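Local coordinates for halogenase (Chondromyces crocatus, PDB 3E1T), which is an FAD-dependent halogenase that probably installs the chlorine of the natural product chondrochloren, at residues S287-S292 and R467-L472. Residues are numbered along the deposited sequence; the frame is centred on the assembly and turned at random.
Sequences SYCNTS and REITEL
Thr-291, just past the end of strand 288-290, comes closest to helix 467-477 at Ile-469, with 6.3 Å between their CA atoms, and no hydrogen bond joins the two backbones. Ile-469 gives the broadest contact on the helix side: with CG1 anti to its carbonyl carbon (chi1 -61°), its CD1 meets two backbone carbonyls of the strand, 3.6 Å from Asn-290 O and 3.8 Å from Cys-289 O. Cys-289 CB lies 4.2 Å from the same methyl, Ile-469 CD1. Asn-290 O accepts a hydrogen bond from NH2 of Arg-352 in helix 340-368. One helical turn on from Glu-468, Leu-472 sets CD1 3.3 Å from Thr-291 O. Glu-468, extended beyond CG, passes its carboxylate over the threonine methyl, OE1 standing 3.6 Å from Thr-291 CG2; Thr-291 OG1 accepts a hydrogen bond from the backbone N of Glu-180. Replacing Glu-468 by an alanine is likely to leave the Thr-291 methyl without this cover. Val-182 of the neighbouring strand 181-183 touches both Thr-291 and Ile-469. Methyl groups set against carbonyl oxygens, a carboxylate and the CB of Cys-289, with 237 Å² buried, imply that shape and dispersion, rather than directed polar bonds, hold this last modelled helix against the small antiparallel sheet.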
# COMPACT_ATOMS: atom_id res chain seq x y z
N SER A 287 -4.82 3.49 8.04
CA SER A 287 -3.64 4.37 7.93
C SER A 287 -2.86 4.43 9.24
O SER A 287 -3.39 4.86 10.25
CB SER A 287 -4.02 5.79 7.50
OG SER A 287 -2.84 6.53 7.18
N TYR A 288 -1.60 4.01 9.22
CA TYR A 288 -0.81 3.86 10.45
C TYR A 288 0.65 3.65 10.12
O TYR A 288 1.01 3.35 8.99
CB TYR A 288 -1.31 2.68 11.31
CG TYR A 288 -1.43 1.39 10.54
CD1 TYR A 288 -0.29 0.66 10.20
CD2 TYR A 288 -2.68 0.91 10.13
CE1 TYR A 288 -0.39 -0.51 9.46
CE2 TYR A 288 -2.78 -0.27 9.39
CZ TYR A 288 -1.62 -0.97 9.06
OH TYR A 288 -1.70 -2.12 8.32
N CYS A 289 1.49 3.80 11.14
CA CYS A 289 2.90 3.49 11.03
C CYS A 289 3.31 2.90 12.38
O CYS A 289 2.76 3.26 13.42
CB CYS A 289 3.72 4.74 10.71
SG CYS A 289 5.48 4.45 10.29
N ASN A 290 4.28 1.98 12.35
CA ASN A 290 4.81 1.41 13.57
C ASN A 290 5.99 2.20 14.12
O ASN A 290 6.74 2.81 13.36
CB ASN A 290 5.18 -0.06 13.34
CG ASN A 290 4.01 -1.00 13.62
OD1 ASN A 290 3.91 -1.55 14.71
ND2 ASN A 290 3.10 -1.15 12.65
N THR A 291 6.15 2.21 15.45
CA THR A 291 7.28 2.90 16.10
C THR A 291 8.63 2.29 15.77
O THR A 291 9.67 2.93 15.94
CB THR A 291 7.12 2.99 17.64
OG1 THR A 291 6.84 1.69 18.17
CG2 THR A 291 5.97 3.93 18.02
N SER A 292 8.61 1.05 15.29
CA SER A 292 9.82 0.35 14.88
C SER A 292 9.48 -0.69 13.84
O SER A 292 8.39 -1.28 13.89
CB SER A 292 10.48 -0.35 16.09
OG SER A 292 11.75 -0.90 15.72
N ARG A 467 4.31 12.77 18.16
CA ARG A 467 5.71 13.24 18.03
C ARG A 467 6.72 12.14 17.71
O ARG A 467 7.72 12.40 17.01
CB ARG A 467 6.18 13.96 19.30
CG ARG A 467 6.47 13.03 20.48
CD ARG A 467 7.87 13.26 21.07
NE ARG A 467 8.28 12.15 21.94
CZ ARG A 467 9.18 11.22 21.61
NH1 ARG A 467 9.78 11.24 20.42
NH2 ARG A 467 9.48 10.26 22.48
N GLU A 468 6.47 10.95 18.25
CA GLU A 468 7.39 9.81 18.10
C GLU A 468 7.52 9.39 16.63
O GLU A 468 8.63 9.26 16.14
CB GLU A 468 6.97 8.62 18.98
CG GLU A 468 8.01 7.48 19.01
CD GLU A 468 7.73 6.42 20.08
OE1 GLU A 468 6.59 6.35 20.59
OE2 GLU A 468 8.67 5.65 20.42
N ILE A 469 6.40 9.19 15.95
CA ILE A 469 6.44 8.90 14.51
C ILE A 469 7.07 10.07 13.73
O ILE A 469 7.92 9.85 12.87
CB ILE A 469 5.05 8.55 13.96
CG1 ILE A 469 4.50 7.28 14.64
CG2 ILE A 469 5.08 8.42 12.43
CD1 ILE A 469 5.29 5.99 14.36
N THR A 470 6.68 11.30 14.06
CA THR A 470 7.20 12.47 13.35
C THR A 470 8.73 12.56 13.43
O THR A 470 9.40 12.83 12.44
CB THR A 470 6.55 13.80 13.86
OG1 THR A 470 5.12 13.64 13.93
CG2 THR A 470 6.86 14.94 12.91
N GLU A 471 9.27 12.32 14.63
CA GLU A 471 10.71 12.38 14.84
C GLU A 471 11.46 11.30 14.08
O GLU A 471 12.46 11.59 13.41
CB GLU A 471 11.05 12.34 16.34
CG GLU A 471 10.98 13.72 16.99
CD GLU A 471 11.86 14.77 16.29
OE1 GLU A 471 11.33 15.86 15.97
OE2 GLU A 471 13.06 14.50 16.05
N LEU A 472 10.97 10.06 14.17
CA LEU A 472 11.52 8.95 13.37
C LEU A 472 11.51 9.25 11.89
O LEU A 472 12.48 8.98 11.19
CB LEU A 472 10.74 7.66 13.62
CG LEU A 472 10.88 7.11 15.05
CD1 LEU A 472 9.77 6.13 15.37
CD2 LEU A 472 12.26 6.50 15.25